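Local coordinates for protein 3-methyladenine dna-glycosylase (PDB 2JHN) that is a DNA glycosylase of the HhH-GPD superfamily of base excision DNA repair proteins, joining a largely helical part to a TATA-box binding protein-like domain, at residues 117-122 against 189-194; 206-211 against 225-230; 36-41 against 149-154. The protein carries 1 engineered substitution. All blocks are in the same frame, centred on the assembly; numbering follows the deposited sequence.

Contact 1. Residues 117-122 against 189-194; sequences SVFEGI and VEIAKE
The Phe119 ring meets Ile191 at its edge and Ala192 obliquely. At the edge, CG2 of Ile191 lies near the ring plane, 3.9 Å from Phe119 CD1 and the same distance from its CE1. The approach of Ala192 is neither over a face nor at the edge: its CA comes within 3.7 Å of Phe119 CE1, and its CB is 3.9 Å from both CE1 and CZ of that ring. Beyond the two segments, Gln164 and Ile167, on helix 164-177, also touch the Phe119 side chain. CG of Phe119, anti to the backbone N (chi1 -178°), swings the ring out to residues 189-194.

One turn further along helix 118-127, Ile122 continues the contact. Its CG2 lies 4.1 Å from both CG1 and CG2 of Ile191, so that the CG2 branch of Ile191 touches the phenyl edge and the Ile122 methyl at once. The nearest backbones are those of Phe119 and Ala192, whose CA atoms are 7.4 Å apart.

The start of helix 118-127 is fixed separately by Ser117 at the N-cap, whose OG accepts from Glu120 N (3.1 Å, 163° at the hydrogen). On the other segment, Gln164 NE2 donates to the backbone oxygens of Ala192 and Glu194.

The contact joins helices 118-127 and 182-192 in the helical part of this HhH-GPD protein. All four touching residues are buried, and the side-chain pairs between the segments are all carbon to carbon at van der Waals separation. The 188 Å² buried here therefore implies cohesion by dispersion and exclusion of water, with no polar bond between the two segments.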
loop_
_atom_site.group_PDB
_atom_site.type_symbol
_atom_site.label_atom_id
_atom_site.label_comp_id
_atom_site.label_asym_id
_atom_site.label_seq_id
_atom_site.Cartn_x
_atom_site.Cartn_y
_atom_site.Cartn_z
ATOM N N SER A 117 2.990 0.332 8.506
ATOM C CA SER A 117 4.174 0.949 9.126
ATOM C C SER A 117 5.183 1.254 8.027
ATOM O O SER A 117 5.168 0.615 6.965
ATOM C CB SER A 117 4.841 0.034 10.186
ATOM O OG SER A 117 5.501 -1.107 9.610
ATOM N N VAL A 118 6.089 2.198 8.309
ATOM C CA VAL A 118 7.173 2.525 7.374
ATOM C C VAL A 118 8.053 1.301 7.106
ATOM O O VAL A 118 8.439 1.024 5.956
ATOM C CB VAL A 118 8.041 3.687 7.939
ATOM C CG1 VAL A 118 9.321 3.910 7.082
ATOM C CG2 VAL A 118 7.200 4.954 8.019
ATOM N N PHE A 119 8.423 0.599 8.180
ATOM C CA PHE A 119 9.189 -0.628 8.040
ATOM C C PHE A 119 8.549 -1.629 7.071
ATOM O O PHE A 119 9.215 -2.125 6.168
ATOM C CB PHE A 119 9.440 -1.339 9.388
ATOM C CG PHE A 119 10.266 -2.570 9.238
ATOM C CD1 PHE A 119 11.563 -2.481 8.722
ATOM C CD2 PHE A 119 9.763 -3.814 9.586
ATOM C CE1 PHE A 119 12.352 -3.602 8.570
ATOM C CE2 PHE A 119 10.571 -4.993 9.437
ATOM C CZ PHE A 119 11.850 -4.880 8.935
ATOM N N GLU A 120 7.252 -1.890 7.238
ATOM C CA GLU A 120 6.554 -2.805 6.335
ATOM C C GLU A 120 6.614 -2.306 4.882
ATOM O O GLU A 120 6.863 -3.091 3.960
ATOM C CB GLU A 120 5.120 -3.030 6.811
ATOM C CG GLU A 120 4.254 -3.857 5.840
ATOM C CD GLU A 120 2.778 -3.891 6.223
ATOM O OE1 GLU A 120 2.380 -3.277 7.237
ATOM O OE2 GLU A 120 2.010 -4.555 5.459
ATOM N N GLY A 121 6.361 -1.012 4.683
ATOM C CA GLY A 121 6.400 -0.409 3.334
ATOM C C GLY A 121 7.758 -0.545 2.664
ATOM O O GLY A 121 7.837 -0.925 1.492
ATOM N N ILE A 122 8.839 -0.256 3.401
ATOM C CA ILE A 122 10.183 -0.428 2.829
ATOM C C ILE A 122 10.496 -1.896 2.493
ATOM O O ILE A 122 10.950 -2.195 1.382
ATOM C CB ILE A 122 11.326 0.192 3.717
ATOM C CG1 ILE A 122 11.102 1.700 3.909
ATOM C CG2 ILE A 122 12.715 -0.082 3.059
ATOM C CD1 ILE A 122 11.981 2.320 5.019
ATOM N N VAL A 189 17.355 -6.812 6.455
ATOM C CA VAL A 189 17.980 -6.866 7.776
ATOM C C VAL A 189 18.657 -5.517 8.100
ATOM O O VAL A 189 18.503 -4.975 9.193
ATOM C CB VAL A 189 18.936 -8.084 7.898
ATOM C CG1 VAL A 189 19.787 -7.989 9.178
ATOM C CG2 VAL A 189 18.135 -9.390 7.878
ATOM N N GLU A 190 19.344 -4.945 7.117
ATOM C CA GLU A 190 19.969 -3.624 7.250
ATOM C C GLU A 190 18.970 -2.530 7.700
ATOM O O GLU A 190 19.203 -1.789 8.663
ATOM C CB GLU A 190 20.641 -3.246 5.922
ATOM C CG GLU A 190 21.674 -2.136 6.026
ATOM C CD GLU A 190 22.320 -1.750 4.673
ATOM O OE1 GLU A 190 22.380 -2.582 3.730
ATOM O OE2 GLU A 190 22.805 -0.598 4.579
ATOM N N ILE A 191 17.833 -2.476 7.014
ATOM C CA ILE A 191 16.774 -1.539 7.343
ATOM C C ILE A 191 16.214 -1.804 8.749
ATOM O O ILE A 191 15.927 -0.864 9.505
ATOM C CB ILE A 191 15.658 -1.576 6.252
ATOM C CG1 ILE A 191 16.208 -1.126 4.866
ATOM C CG2 ILE A 191 14.423 -0.806 6.711
ATOM C CD1 ILE A 191 16.522 0.348 4.764
ATOM N N ALA A 192 16.096 -3.082 9.121
ATOM C CA ALA A 192 15.575 -3.457 10.456
ATOM C C ALA A 192 16.388 -2.892 11.647
ATOM O O ALA A 192 15.854 -2.652 12.743
ATOM C CB ALA A 192 15.436 -5.003 10.564
ATOM N N LYS A 193 17.677 -2.690 11.425
ATOM C CA LYS A 193 18.562 -2.058 12.431
ATOM C C LYS A 193 18.303 -0.564 12.701
ATOM O O LYS A 193 18.790 -0.010 13.689
ATOM C CB LYS A 193 20.028 -2.260 12.015
ATOM C CG LYS A 193 20.475 -3.704 12.085
ATOM C CD LYS A 193 21.893 -3.881 11.555
ATOM C CE LYS A 193 22.281 -5.343 11.527
ATOM N NZ LYS A 193 23.671 -5.507 11.016
ATOM N N GLU A 194 17.550 0.099 11.820
ATOM C CA GLU A 194 17.323 1.542 11.935
ATOM C C GLU A 194 16.351 1.876 13.055
ATOM O O GLU A 194 15.297 1.258 13.184
ATOM C CB GLU A 194 16.823 2.122 10.601
ATOM C CG GLU A 194 17.820 1.992 9.457
ATOM C CD GLU A 194 18.979 2.974 9.598
ATOM O OE1 GLU A 194 18.770 4.195 9.479
ATOM O OE2 GLU A 194 20.098 2.530 9.873
#

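Contact 2. Residues 206-211 against 225-230; sequences EEAYEY and LVLSIA. Engineered in segment 225-230: Ile229 (natural residue Met).
Helices 205-213 and 220-229 come closest in these segments at Tyr209 and Leu227, whose CA atoms are 7.5 Å apart. Leu227 points toward the other helix and divides its two methyls between neighbouring residues there. CD2 rests against Ala208 CB at 3.8 Å, while CD1 lies 4.0 Å from Tyr209 CB and 4.1 Å from Tyr209 CD1, at the ring edge and near its plane. The Tyr209 and Leu227 side chains cross at about a right angle. With CG of Tyr209 anti to its own backbone N (chi1 -177°), the Tyr209 side chain also touches Arg220, Ala223 and Glu224 of helix 220-229. Elsewhere on that helix, Val226 packs on Ile122 and Ala125 of helix 118-127, and the engineered Ile229 touches Phe282 of helix 274-287.

The residues linking the two helices include Phe215 and Ile218, which with Thr213 form a bound sodium site; the Tyr209 side chain is about 8 Å from a sodium ion. Two consecutive helices packed through a leucine set against an alanine and a tyrosine, with a short glycine-containing turn and a metal ion between them, identify the helix-hairpin-helix motif that gives the HhH-GPD superfamily its name.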
loop_
_atom_site.group_PDB
_atom_site.type_symbol
_atom_site.label_atom_id
_atom_site.label_comp_id
_atom_site.label_asym_id
_atom_site.label_seq_id
_atom_site.Cartn_x
_atom_site.Cartn_y
_atom_site.Cartn_z
ATOM N N GLU A 206 12.298 15.438 -0.079
ATOM C CA GLU A 206 13.680 15.391 -0.528
ATOM C C GLU A 206 14.614 14.745 0.493
ATOM O O GLU A 206 15.474 13.957 0.109
ATOM C CB GLU A 206 14.191 16.765 -1.003
ATOM C CG GLU A 206 13.610 17.171 -2.390
ATOM C CD GLU A 206 14.141 18.508 -2.901
ATOM O OE1 GLU A 206 15.350 18.790 -2.747
ATOM O OE2 GLU A 206 13.341 19.280 -3.470
ATOM N N GLU A 207 14.428 15.073 1.775
ATOM C CA GLU A 207 15.180 14.451 2.880
ATOM C C GLU A 207 14.918 12.927 2.969
ATOM O O GLU A 207 15.841 12.123 3.189
ATOM C CB GLU A 207 14.780 15.102 4.219
ATOM C CG GLU A 207 15.115 16.626 4.382
ATOM C CD GLU A 207 14.120 17.591 3.706
ATOM O OE1 GLU A 207 13.115 17.163 3.085
ATOM O OE2 GLU A 207 14.366 18.817 3.786
ATOM N N ALA A 208 13.649 12.549 2.848
ATOM C CA ALA A 208 13.267 11.129 2.866
ATOM C C ALA A 208 13.850 10.405 1.644
ATOM O O ALA A 208 14.364 9.303 1.786
ATOM C CB ALA A 208 11.755 10.983 2.959
ATOM N N TYR A 209 13.805 11.041 0.467
ATOM C CA TYR A 209 14.407 10.469 -0.752
ATOM C C TYR A 209 15.907 10.204 -0.576
ATOM O O TYR A 209 16.409 9.143 -0.937
ATOM C CB TYR A 209 14.179 11.390 -1.978
ATOM C CG TYR A 209 14.725 10.784 -3.249
ATOM C CD1 TYR A 209 13.966 9.882 -3.997
ATOM C CD2 TYR A 209 16.034 11.080 -3.699
ATOM C CE1 TYR A 209 14.485 9.294 -5.190
ATOM C CE2 TYR A 209 16.543 10.498 -4.879
ATOM C CZ TYR A 209 15.767 9.606 -5.615
ATOM O OH TYR A 209 16.283 9.028 -6.779
ATOM N N GLU A 210 16.626 11.164 -0.007
ATOM C CA GLU A 210 18.071 10.998 0.173
ATOM C C GLU A 210 18.396 9.950 1.235
ATOM O O GLU A 210 19.391 9.248 1.125
ATOM C CB GLU A 210 18.745 12.337 0.494
ATOM C CG GLU A 210 18.798 13.293 -0.685
ATOM C CD GLU A 210 19.661 12.778 -1.838
ATOM O OE1 GLU A 210 20.758 12.235 -1.569
ATOM O OE2 GLU A 210 19.252 12.934 -3.011
ATOM N N TYR A 211 17.545 9.823 2.249
ATOM C CA TYR A 211 17.727 8.768 3.235
ATOM C C TYR A 211 17.530 7.386 2.601
ATOM O O TYR A 211 18.397 6.499 2.725
ATOM C CB TYR A 211 16.808 8.973 4.427
ATOM C CG TYR A 211 16.818 7.832 5.424
ATOM C CD1 TYR A 211 17.867 7.681 6.332
ATOM C CD2 TYR A 211 15.768 6.904 5.454
ATOM C CE1 TYR A 211 17.877 6.612 7.263
ATOM C CE2 TYR A 211 15.749 5.849 6.357
ATOM C CZ TYR A 211 16.818 5.709 7.265
ATOM O OH TYR A 211 16.789 4.686 8.179
ATOM N N LEU A 225 8.561 4.822 -5.019
ATOM C CA LEU A 225 7.440 3.919 -4.666
ATOM C C LEU A 225 7.166 3.980 -3.142
ATOM O O LEU A 225 6.025 4.169 -2.713
ATOM C CB LEU A 225 7.743 2.484 -5.116
ATOM C CG LEU A 225 6.629 1.453 -5.106
ATOM C CD1 LEU A 225 5.560 1.903 -6.130
ATOM C CD2 LEU A 225 7.258 0.093 -5.511
ATOM N N VAL A 226 8.216 3.884 -2.333
ATOM C CA VAL A 226 8.051 4.000 -0.853
ATOM C C VAL A 226 7.408 5.326 -0.488
ATOM O O VAL A 226 6.438 5.359 0.274
ATOM C CB VAL A 226 9.385 3.816 -0.114
ATOM C CG1 VAL A 226 9.280 4.288 1.374
ATOM C CG2 VAL A 226 9.833 2.337 -0.202
ATOM N N LEU A 227 7.947 6.420 -1.034
ATOM C CA LEU A 227 7.458 7.746 -0.738
ATOM C C LEU A 227 5.937 7.861 -0.972
ATOM O O LEU A 227 5.220 8.402 -0.146
ATOM C CB LEU A 227 8.208 8.797 -1.571
ATOM C CG LEU A 227 9.539 9.217 -0.883
ATOM C CD1 LEU A 227 10.491 9.829 -1.880
ATOM C CD2 LEU A 227 9.219 10.230 0.209
ATOM N N SER A 228 5.479 7.322 -2.080
ATOM C CA SER A 228 4.055 7.439 -2.448
ATOM C C SER A 228 3.180 6.401 -1.733
ATOM O O SER A 228 2.164 6.760 -1.108
ATOM C CB SER A 228 3.894 7.330 -3.964
ATOM O OG SER A 228 4.543 6.191 -4.492
ATOM N N ILE A 229 3.557 5.138 -1.828
ATOM C CA ILE A 229 2.683 4.054 -1.343
ATOM C C ILE A 229 2.789 3.738 0.149
ATOM O O ILE A 229 1.842 3.157 0.708
ATOM C CB ILE A 229 2.733 2.748 -2.230
ATOM C CG1 ILE A 229 3.951 1.874 -1.908
ATOM C CG2 ILE A 229 2.623 3.091 -3.742
ATOM C CD1 ILE A 229 3.945 0.448 -2.591
ATOM N N ALA A 230 3.904 4.111 0.783
ATOM C CA ALA A 230 4.133 3.875 2.217
ATOM C C ALA A 230 4.113 5.154 3.067
ATOM O O ALA A 230 3.590 5.140 4.195
ATOM C CB ALA A 230 5.444 3.096 2.447
#

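Contact 3. Residues 36-41 against 149-154; sequences RRAIVL and DEVEWN
Asp149, just ahead of strand 150-153, points toward Val40 and lays OD2 3.6 Å from Val40 CG2, the two side chains crossing at about a right angle. This is a van der Waals contact of a carboxylate oxygen with a methyl. CG of Asp149, anti to the carbonyl carbon (chi1 -79°), carries the carboxylate to Val40. The Asp149 backbone is hydrogen-bonded to that of Gly160. Glu150 turns away and touches Lys157 of the partner strand. Val151 points back: its CG2 meets Ala38 CB at 4.1 Å, and the CA atoms of Ala38 and Val151, 6.4 Å apart, mark the closest backbone approach. Val151 also touches Ala45 of strand 44-54, and further on Trp153 packs on Phe158.

Segment 36-41 of strand 34-41 and strand 150-153 share no hydrogen bond; Ala38 instead has a backbone hydrogen bond with Tyr159. The geometry is that of a two-stranded antiparallel hairpin, 150-153 with 156-159, docked beside the antiparallel sheet of the TATA-box binding protein-like domain, a junction between the two family regions.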
loop_
_atom_site.group_PDB
_atom_site.type_symbol
_atom_site.label_atom_id
_atom_site.label_comp_id
_atom_site.label_asym_id
_atom_site.label_seq_id
_atom_site.Cartn_x
_atom_site.Cartn_y
_atom_site.Cartn_z
ATOM N N ARG A 36 -9.203 -7.943 7.606
ATOM C CA ARG A 36 -8.590 -8.012 8.924
ATOM C C ARG A 36 -7.085 -8.185 8.921
ATOM O O ARG A 36 -6.501 -8.718 7.965
ATOM C CB ARG A 36 -9.216 -9.133 9.795
ATOM C CG ARG A 36 -8.820 -10.523 9.407
ATOM C CD ARG A 36 -9.702 -11.561 10.177
ATOM N NE ARG A 36 -9.078 -12.870 10.082
ATOM C CZ ARG A 36 -9.352 -13.776 9.148
ATOM N NH1 ARG A 36 -10.282 -13.557 8.226
ATOM N NH2 ARG A 36 -8.694 -14.926 9.148
ATOM N N ARG A 37 -6.476 -7.724 10.008
ATOM C CA ARG A 37 -5.060 -7.968 10.300
ATOM C C ARG A 37 -4.761 -7.687 11.753
ATOM O O ARG A 37 -5.582 -7.107 12.468
ATOM C CB ARG A 37 -4.126 -7.145 9.392
ATOM C CG ARG A 37 -4.101 -5.668 9.625
ATOM C CD ARG A 37 -3.150 -5.019 8.582
ATOM N NE ARG A 37 -1.751 -4.976 9.026
ATOM C CZ ARG A 37 -0.711 -4.708 8.228
ATOM N NH1 ARG A 37 -0.881 -4.483 6.921
ATOM N NH2 ARG A 37 0.509 -4.682 8.732
ATOM N N ALA A 38 -3.577 -8.115 12.185
ATOM C CA ALA A 38 -3.084 -7.780 13.505
ATOM C C ALA A 38 -2.247 -6.521 13.302
ATOM O O ALA A 38 -1.501 -6.402 12.305
ATOM C CB ALA A 38 -2.230 -8.908 14.063
ATOM N N ILE A 39 -2.408 -5.560 14.202
ATOM C CA ILE A 39 -1.538 -4.396 14.196
ATOM C C ILE A 39 -0.812 -4.310 15.549
ATOM O O ILE A 39 -1.339 -4.752 16.578
ATOM C CB ILE A 39 -2.280 -3.080 13.815
ATOM C CG1 ILE A 39 -3.353 -2.738 14.846
ATOM C CG2 ILE A 39 -2.892 -3.186 12.395
ATOM C CD1 ILE A 39 -3.995 -1.353 14.690
ATOM N N VAL A 40 0.407 -3.780 15.534
ATOM C CA VAL A 40 1.150 -3.586 16.778
ATOM C C VAL A 40 0.771 -2.223 17.335
ATOM O O VAL A 40 0.886 -1.195 16.654
ATOM C CB VAL A 40 2.684 -3.767 16.607
ATOM C CG1 VAL A 40 3.401 -3.583 17.942
ATOM C CG2 VAL A 40 2.984 -5.160 16.088
ATOM N N LEU A 41 0.262 -2.232 18.564
ATOM C CA LEU A 41 -0.244 -1.027 19.188
ATOM C C LEU A 41 0.316 -0.975 20.602
ATOM O O LEU A 41 0.038 -1.862 21.431
ATOM C CB LEU A 41 -1.773 -1.047 19.189
ATOM C CG LEU A 41 -2.530 0.275 19.163
ATOM C CD1 LEU A 41 -2.276 1.042 17.868
ATOM C CD2 LEU A 41 -4.013 -0.005 19.338
ATOM N N ASP A 149 3.453 -11.497 13.683
ATOM C CA ASP A 149 2.585 -11.694 14.834
ATOM C C ASP A 149 1.320 -12.444 14.434
ATOM O O ASP A 149 0.864 -12.352 13.299
ATOM C CB ASP A 149 2.214 -10.356 15.466
ATOM C CG ASP A 149 3.320 -9.803 16.337
ATOM O OD1 ASP A 149 3.729 -10.492 17.312
ATOM O OD2 ASP A 149 3.777 -8.674 16.053
ATOM N N GLU A 150 0.766 -13.190 15.387
ATOM C CA GLU A 150 -0.493 -13.902 15.209
ATOM C C GLU A 150 -1.350 -13.639 16.442
ATOM O O GLU A 150 -0.873 -13.778 17.580
ATOM C CB GLU A 150 -0.228 -15.399 15.030
ATOM C CG GLU A 150 -1.266 -16.153 14.201
ATOM C CD GLU A 150 -0.898 -17.626 13.977
ATOM O OE1 GLU A 150 0.320 -17.948 13.930
ATOM O OE2 GLU A 150 -1.831 -18.460 13.840
ATOM N N VAL A 151 -2.588 -13.207 16.213
ATOM C CA VAL A 151 -3.543 -12.970 17.283
ATOM C C VAL A 151 -4.777 -13.815 16.995
ATOM O O VAL A 151 -5.327 -13.792 15.889
ATOM C CB VAL A 151 -3.933 -11.458 17.426
ATOM C CG1 VAL A 151 -5.027 -11.269 18.459
ATOM C CG2 VAL A 151 -2.735 -10.610 17.809
ATOM N N GLU A 152 -5.194 -14.588 17.991
ATOM C CA GLU A 152 -6.459 -15.292 17.923
ATOM C C GLU A 152 -7.461 -14.514 18.773
ATOM O O GLU A 152 -7.196 -14.199 19.944
ATOM C CB GLU A 152 -6.301 -16.744 18.401
ATOM C CG GLU A 152 -7.245 -17.718 17.711
ATOM C CD GLU A 152 -6.657 -19.121 17.574
ATOM O OE1 GLU A 152 -5.738 -19.480 18.353
ATOM O OE2 GLU A 152 -7.116 -19.869 16.679
ATOM N N TRP A 153 -8.586 -14.162 18.153
ATOM C CA TRP A 153 -9.641 -13.372 18.794
ATOM C C TRP A 153 -10.953 -13.702 18.104
ATOM O O TRP A 153 -10.986 -13.900 16.878
ATOM C CB TRP A 153 -9.354 -11.871 18.723
ATOM C CG TRP A 153 -10.414 -11.034 19.388
ATOM C CD1 TRP A 153 -10.661 -10.934 20.736
ATOM C CD2 TRP A 153 -11.393 -10.207 18.737
ATOM N NE1 TRP A 153 -11.723 -10.084 20.957
ATOM C CE2 TRP A 153 -12.186 -9.620 19.751
ATOM C CE3 TRP A 153 -11.662 -9.888 17.394
ATOM C CZ2 TRP A 153 -13.241 -8.743 19.467
ATOM C CZ3 TRP A 153 -12.708 -9.016 17.111
ATOM C CH2 TRP A 153 -13.486 -8.451 18.142
ATOM N N ASN A 154 -12.030 -13.773 18.896
ATOM C CA ASN A 154 -13.235 -14.509 18.499
ATOM C C ASN A 154 -12.776 -15.895 18.050
ATOM O O ASN A 154 -11.967 -16.539 18.740
ATOM C CB ASN A 154 -14.045 -13.777 17.418
ATOM C CG ASN A 154 -14.861 -12.605 17.982
ATOM O OD1 ASN A 154 -14.400 -11.870 18.863
ATOM N ND2 ASN A 154 -16.079 -12.426 17.463
#

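In the fold
Contacts 1 and 2 are buried helix-to-helix packing, whereas contact 3 is a partly buried meeting of strands nearer the surface, its centre 19 Å from that of the chain against 15 and 14 Å. No helix or strand is shared, but helix 118-127 of contact 1 reaches contact 2 through Gly121 CA and Ala230 CB, 3.7 Å apart, and Glu194 and Tyr211 probably add a hydrogen bond. A polar tie leads the other way: in the given conformer of Arg37, its NH2 forms a 2.8 Å salt bridge with Glu120 OE1 between contacts 1 and 3. Contacts 2 and 3 stay about 10 Å apart at their nearest atoms. Carboxylate enters across the segments in contact 3 alone.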